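Local coordinates for protein geranyltranstransferase (Methylococcus capsulatus, PDB 3TS7) that probably makes farnesyl diphosphate by condensing isoprenoid diphosphates, as a magnesium-dependent member of the FPP/GGPP synthase family, at residues 57-67 with 195-206. Sequence-based numbering, arbitrary orientation.
Sequences LTYATGQTIGV and SVRLACLARPGL. With PO4 (phosphate ion), chain G.
R203, lying against I65 and V67 at one end of the contact, grips phosphate oxygen O1 through NE at 3.0 Å with an N-H...O angle of 163°, and weakly through NH1. NH1 also bonds phosphate O4 at 3.1 Å, and NH2 turns back to the carbonyl of P204, so three nitrogens fix the guanidinium, one face of which lies over L206 CA. The ion, probably from the crystallisation liquor, is also held by Q210. The aliphatic part of R203 packs too: V67 CG2 rests 3.6 Å from its CB. An alanine here would keep that CB but is likely to leave the phosphate without its charged partner and I65 O without the methylene beside it. With CG1 set between its backbone N and carbonyl carbon (chi1 61°), I65 extends CD1 to 3.6 Å from A199 O. In this all-helical isoprenoid synthase fold, helices 53-65 and 177-201 run in the same general sense, the axes of their parts 57-65 and 195-201 approaching to 7.9 Å at an angle of 37°. Small residues probably permit that spacing: A199 faces G62, and its CB reaches 3.5 Å from T58 O. T61, its OG1 bonded to L57 O, crosses V196 at about a right angle. At the far end T58 OG1 lies 2.9 Å from S195 O, but its single proton may instead go to R54 O.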
ATOM      1  N   LEU B  57     -13.443   2.987 -16.219  1.00 34.37           N
ATOM      2  CA  LEU B  57     -14.283   3.838 -15.382  1.00 33.99           C
ATOM      3  C   LEU B  57     -13.656   5.202 -15.122  1.00 36.44           C
ATOM      4  O   LEU B  57     -14.347   6.201 -15.180  1.00 33.71           O
ATOM      5  CB  LEU B  57     -14.600   3.160 -14.053  1.00 35.67           C
ATOM      6  CG  LEU B  57     -15.619   2.029 -14.188  1.00 44.36           C
ATOM      7  CD1 LEU B  57     -15.618   1.201 -12.915  1.00 33.18           C
ATOM      8  CD2 LEU B  57     -17.000   2.614 -14.477  1.00 41.71           C
ATOM      9  N   THR B  58     -12.352   5.252 -14.828  1.00 31.07           N
ATOM     10  CA  THR B  58     -11.685   6.545 -14.633  1.00 31.11           C
ATOM     11  C   THR B  58     -11.727   7.400 -15.921  1.00 28.88           C
ATOM     12  O   THR B  58     -12.148   8.558 -15.885  1.00 33.75           O
ATOM     13  CB  THR B  58     -10.230   6.370 -14.135  1.00 32.10           C
ATOM     14  OG1 THR B  58     -10.247   5.625 -12.905  1.00 30.79           O
ATOM     15  CG2 THR B  58      -9.598   7.729 -13.868  1.00 30.71           C
ATOM     16  N   TYR B  59     -11.306   6.817 -17.038  1.00 28.91           N
ATOM     17  CA  TYR B  59     -11.277   7.551 -18.299  1.00 36.58           C
ATOM     18  C   TYR B  59     -12.692   7.944 -18.751  1.00 36.69           C
ATOM     19  O   TYR B  59     -12.917   9.075 -19.163  1.00 32.41           O
ATOM     20  CB  TYR B  59     -10.569   6.743 -19.388  1.00 40.14           C
ATOM     21  CG  TYR B  59      -9.048   6.625 -19.242  1.00 37.16           C
ATOM     22  CD1 TYR B  59      -8.234   7.759 -19.110  1.00 39.86           C
ATOM     23  CD2 TYR B  59      -8.434   5.375 -19.284  1.00 39.80           C
ATOM     24  CE1 TYR B  59      -6.834   7.634 -19.001  1.00 38.43           C
ATOM     25  CE2 TYR B  59      -7.059   5.238 -19.177  1.00 42.35           C
ATOM     26  CZ  TYR B  59      -6.267   6.370 -19.041  1.00 39.57           C
ATOM     27  OH  TYR B  59      -4.910   6.181 -18.938  1.00 41.77           O
ATOM     28  N   ALA B  60     -13.652   7.028 -18.632  1.00 38.06           N
ATOM     29  CA  ALA B  60     -15.028   7.326 -19.069  1.00 35.31           C
ATOM     30  C   ALA B  60     -15.681   8.390 -18.220  1.00 32.21           C
ATOM     31  O   ALA B  60     -16.381   9.243 -18.747  1.00 35.74           O
ATOM     32  CB  ALA B  60     -15.890   6.053 -19.096  1.00 34.97           C
ATOM     33  N   THR B  61     -15.452   8.346 -16.909  1.00 28.82           N
ATOM     34  CA  THR B  61     -15.966   9.378 -16.013  1.00 30.88           C
ATOM     35  C   THR B  61     -15.355  10.742 -16.349  1.00 35.43           C
ATOM     36  O   THR B  61     -16.061  11.738 -16.408  1.00 34.04           O
ATOM     37  CB  THR B  61     -15.674   9.035 -14.532  1.00 29.79           C
ATOM     38  OG1 THR B  61     -16.313   7.793 -14.209  1.00 40.19           O
ATOM     39  CG2 THR B  61     -16.169  10.119 -13.597  1.00 29.97           C
ATOM     40  N   GLY B  62     -14.046  10.774 -16.592  1.00 36.18           N
ATOM     41  CA  GLY B  62     -13.364  12.031 -16.918  1.00 36.16           C
ATOM     42  C   GLY B  62     -13.890  12.695 -18.179  1.00 32.93           C
ATOM     43  O   GLY B  62     -14.110  13.910 -18.207  1.00 38.00           O
ATOM     44  N   GLN B  63     -14.095  11.889 -19.213  1.00 36.12           N
ATOM     45  CA  GLN B  63     -14.651  12.357 -20.483  1.00 43.06           C
ATOM     46  C   GLN B  63     -16.057  12.925 -20.291  1.00 44.98           C
ATOM     47  O   GLN B  63     -16.423  13.915 -20.929  1.00 43.74           O
ATOM     48  CB  GLN B  63     -14.655  11.231 -21.526  1.00 42.71           C
ATOM     49  CG  GLN B  63     -14.889  11.709 -22.934  1.00 47.51           C
ATOM     50  CD  GLN B  63     -14.949  10.587 -23.916  1.00 49.57           C
ATOM     51  OE1 GLN B  63     -13.939   9.949 -24.218  1.00 54.98           O
ATOM     52  NE2 GLN B  63     -16.133  10.340 -24.443  1.00 43.94           N
ATOM     53  N   THR B  64     -16.812  12.324 -19.371  1.00 42.36           N
ATOM     54  CA  THR B  64     -18.189  12.725 -19.101  1.00 38.62           C
ATOM     55  C   THR B  64     -18.271  14.100 -18.461  1.00 39.32           C
ATOM     56  O   THR B  64     -19.119  14.909 -18.827  1.00 33.75           O
ATOM     57  CB  THR B  64     -18.922  11.638 -18.253  1.00 38.36           C
ATOM     58  OG1 THR B  64     -19.040  10.448 -19.043  1.00 37.47           O
ATOM     59  CG2 THR B  64     -20.320  12.081 -17.813  1.00 35.80           C
ATOM     60  N   ILE B  65     -17.379  14.369 -17.521  1.00 33.18           N
ATOM     61  CA  ILE B  65     -17.390  15.643 -16.803  1.00 33.92           C
ATOM     62  C   ILE B  65     -16.378  16.654 -17.416  1.00 33.95           C
ATOM     63  O   ILE B  65     -16.174  17.739 -16.882  1.00 33.11           O
ATOM     64  CB  ILE B  65     -17.103  15.422 -15.291  1.00 35.29           C
ATOM     65  CG1 ILE B  65     -15.715  14.783 -15.129  1.00 32.49           C
ATOM     66  CG2 ILE B  65     -18.203  14.552 -14.656  1.00 29.14           C
ATOM     67  CD1 ILE B  65     -15.307  14.498 -13.688  1.00 35.85           C
ATOM     68  N   GLY B  66     -15.735  16.281 -18.519  1.00 35.40           N
ATOM     69  CA  GLY B  66     -14.860  17.218 -19.240  1.00 40.59           C
ATOM     70  C   GLY B  66     -13.452  17.407 -18.696  1.00 43.49           C
ATOM     71  O   GLY B  66     -12.901  18.502 -18.781  1.00 50.71           O
ATOM     72  N   VAL B  67     -12.876  16.351 -18.123  1.00 40.17           N
ATOM     73  CA  VAL B  67     -11.484  16.379 -17.678  1.00 33.29           C
ATOM     74  C   VAL B  67     -10.649  15.799 -18.806  1.00 37.15           C
ATOM     75  O   VAL B  67     -10.968  14.738 -19.354  1.00 37.82           O
ATOM     76  CB  VAL B  67     -11.243  15.542 -16.373  1.00 37.66           C
ATOM     77  CG1 VAL B  67      -9.772  15.595 -15.944  1.00 36.94           C
ATOM     78  CG2 VAL B  67     -12.116  16.029 -15.228  1.00 33.91           C
ATOM     79  N   SER B 195     -12.327   4.600  -8.405  1.00 25.51           N
ATOM     80  CA  SER B 195     -11.934   4.889  -9.792  1.00 36.99           C
ATOM     81  C   SER B 195     -12.723   6.053 -10.388  1.00 40.07           C
ATOM     82  O   SER B 195     -12.191   6.863 -11.159  1.00 33.82           O
ATOM     83  CB  SER B 195     -12.121   3.654 -10.656  1.00 36.22           C
ATOM     84  OG  SER B 195     -11.469   2.569 -10.050  1.00 55.13           O
ATOM     85  N   VAL B 196     -13.985   6.144  -9.977  1.00 34.80           N
ATOM     86  CA  VAL B 196     -14.878   7.182 -10.440  1.00 32.58           C
ATOM     87  C   VAL B 196     -14.618   8.484  -9.694  1.00 33.21           C
ATOM     88  O   VAL B 196     -14.560   9.551 -10.317  1.00 32.96           O
ATOM     89  CB  VAL B 196     -16.370   6.702 -10.337  1.00 32.06           C
ATOM     90  CG1 VAL B 196     -17.345   7.862 -10.487  1.00 30.68           C
ATOM     91  CG2 VAL B 196     -16.618   5.659 -11.394  1.00 26.67           C
ATOM     92  N   ARG B 197     -14.441   8.390  -8.375  1.00 27.58           N
ATOM     93  CA  ARG B 197     -14.210   9.552  -7.549  1.00 27.63           C
ATOM     94  C   ARG B 197     -12.877  10.244  -7.897  1.00 31.31           C
ATOM     95  O   ARG B 197     -12.807  11.470  -7.869  1.00 29.25           O
ATOM     96  CB  ARG B 197     -14.262   9.183  -6.069  1.00 30.73           C
ATOM     97  CG  ARG B 197     -13.878  10.303  -5.136  1.00 35.52           C
ATOM     98  CD  ARG B 197     -14.196   9.981  -3.690  1.00 30.52           C
ATOM     99  NE  ARG B 197     -13.655  11.000  -2.792  1.00 31.14           N
ATOM    100  CZ  ARG B 197     -14.223  12.171  -2.537  1.00 42.87           C
ATOM    101  NH1 ARG B 197     -15.368  12.510  -3.118  1.00 40.44           N
ATOM    102  NH2 ARG B 197     -13.630  13.010  -1.705  1.00 38.11           N
ATOM    103  N   LEU B 198     -11.848   9.461  -8.236  1.00 30.39           N
ATOM    104  CA  LEU B 198     -10.546  10.033  -8.626  1.00 35.94           C
ATOM    105  C   LEU B 198     -10.673  10.980  -9.819  1.00 33.36           C
ATOM    106  O   LEU B 198     -10.099  12.081  -9.804  1.00 33.10           O
ATOM    107  CB  LEU B 198      -9.544   8.933  -8.978  1.00 28.34           C
ATOM    108  CG  LEU B 198      -9.019   8.056  -7.819  1.00 36.13           C
ATOM    109  CD1 LEU B 198      -7.831   7.246  -8.212  1.00 34.43           C
ATOM    110  CD2 LEU B 198      -8.687   8.916  -6.678  1.00 30.15           C
ATOM    111  N   ALA B 199     -11.419  10.533 -10.831  1.00 32.63           N
ATOM    112  CA  ALA B 199     -11.750  11.379 -11.993  1.00 34.14           C
ATOM    113  C   ALA B 199     -12.490  12.643 -11.596  1.00 34.74           C
ATOM    114  O   ALA B 199     -12.172  13.728 -12.091  1.00 35.76           O
ATOM    115  CB  ALA B 199     -12.533  10.594 -13.046  1.00 31.45           C
ATOM    116  N   CYS B 200     -13.469  12.510 -10.700  1.00 29.49           N
ATOM    117  CA  CYS B 200     -14.190  13.660 -10.190  1.00 29.91           C
ATOM    118  C   CYS B 200     -13.280  14.683  -9.508  1.00 36.35           C
ATOM    119  O   CYS B 200     -13.451  15.892  -9.700  1.00 34.41           O
ATOM    120  CB  CYS B 200     -15.320  13.215  -9.254  1.00 34.35           C
ATOM    121  SG  CYS B 200     -16.682  12.321 -10.107  1.00 34.30           S
ATOM    122  N   LEU B 201     -12.289  14.197  -8.753  1.00 31.55           N
ATOM    123  CA  LEU B 201     -11.337  15.075  -8.056  1.00 34.34           C
ATOM    124  C   LEU B 201     -10.359  15.787  -9.006  1.00 27.44           C
ATOM    125  O   LEU B 201      -9.713  16.753  -8.606  1.00 37.20           O
ATOM    126  CB  LEU B 201     -10.560  14.288  -6.984  1.00 29.53           C
ATOM    127  CG  LEU B 201     -11.358  13.868  -5.744  1.00 25.91           C
ATOM    128  CD1 LEU B 201     -10.646  12.720  -4.965  1.00 27.01           C
ATOM    129  CD2 LEU B 201     -11.686  15.064  -4.843  1.00 29.89           C
ATOM    130  N   ALA B 202     -10.227  15.293 -10.236  1.00 32.40           N
ATOM    131  CA  ALA B 202      -9.439  15.990 -11.268  1.00 36.06           C
ATOM    132  C   ALA B 202     -10.228  17.078 -12.024  1.00 41.15           C
ATOM    133  O   ALA B 202      -9.729  17.654 -13.019  1.00 35.70           O
ATOM    134  CB  ALA B 202      -8.824  14.991 -12.225  1.00 38.69           C
ATOM    135  N   ARG B 203     -11.447  17.360 -11.549  1.00 36.22           N
ATOM    136  CA  ARG B 203     -12.277  18.443 -12.082  1.00 40.02           C
ATOM    137  C   ARG B 203     -12.475  19.474 -10.986  1.00 42.98           C
ATOM    138  O   ARG B 203     -13.412  19.368 -10.208  1.00 37.29           O
ATOM    139  CB  ARG B 203     -13.644  17.931 -12.548  1.00 42.37           C
ATOM    140  CG  ARG B 203     -14.349  18.753 -13.667  1.00 47.05           C
ATOM    141  CD  ARG B 203     -14.713  20.171 -13.255  1.00 56.79           C
ATOM    142  NE  ARG B 203     -16.104  20.513 -13.534  1.00 69.93           N
ATOM    143  CZ  ARG B 203     -16.686  21.657 -13.180  1.00 62.29           C
ATOM    144  NH1 ARG B 203     -17.965  21.873 -13.467  1.00 52.89           N
ATOM    145  NH2 ARG B 203     -15.996  22.587 -12.538  1.00 56.62           N
ATOM    146  N   PRO B 204     -11.610  20.503 -10.936  1.00 46.85           N
ATOM    147  CA  PRO B 204     -11.724  21.483  -9.844  1.00 48.10           C
ATOM    148  C   PRO B 204     -13.127  22.127  -9.751  1.00 49.94           C
ATOM    149  O   PRO B 204     -13.684  22.563 -10.759  1.00 44.04           O
ATOM    150  CB  PRO B 204     -10.630  22.511 -10.188  1.00 46.15           C
ATOM    151  CG  PRO B 204      -9.597  21.681 -10.972  1.00 45.40           C
ATOM    152  CD  PRO B 204     -10.457  20.781 -11.818  1.00 48.23           C
ATOM    153  N   GLY B 205     -13.715  22.113  -8.556  1.00 42.39           N
ATOM    154  CA  GLY B 205     -14.998  22.766  -8.327  1.00 47.00           C
ATOM    155  C   GLY B 205     -16.266  22.034  -8.774  1.00 46.67           C
ATOM    156  O   GLY B 205     -17.357  22.590  -8.658  1.00 45.20           O
ATOM    157  N   LEU B 206     -16.125  20.805  -9.279  1.00 45.30           N
ATOM    158  CA  LEU B 206     -17.258  19.930  -9.641  1.00 43.59           C
ATOM    159  C   LEU B 206     -18.265  19.883  -8.504  1.00 41.79           C
ATOM    160  O   LEU B 206     -17.879  19.625  -7.365  1.00 40.76           O
ATOM    161  CB  LEU B 206     -16.764  18.519  -9.940  1.00 42.00           C
ATOM    162  CG  LEU B 206     -17.774  17.506 -10.465  1.00 43.73           C
ATOM    163  CD1 LEU B 206     -17.864  17.591 -11.973  1.00 43.72           C
ATOM    164  CD2 LEU B 206     -17.357  16.115 -10.060  1.00 30.50           C
TER
HETATM  165  P   PO4 G 325     -19.443  18.997 -15.677  1.00 71.45           P
HETATM  166  O1  PO4 G 325     -17.956  18.955 -15.358  1.00 50.32           O
HETATM  167  O2  PO4 G 325     -19.639  19.387 -17.131  1.00 69.28           O
HETATM  168  O3  PO4 G 325     -20.073  17.636 -15.460  1.00 50.78           O
HETATM  169  O4  PO4 G 325     -20.094  20.002 -14.741  1.00 58.85           O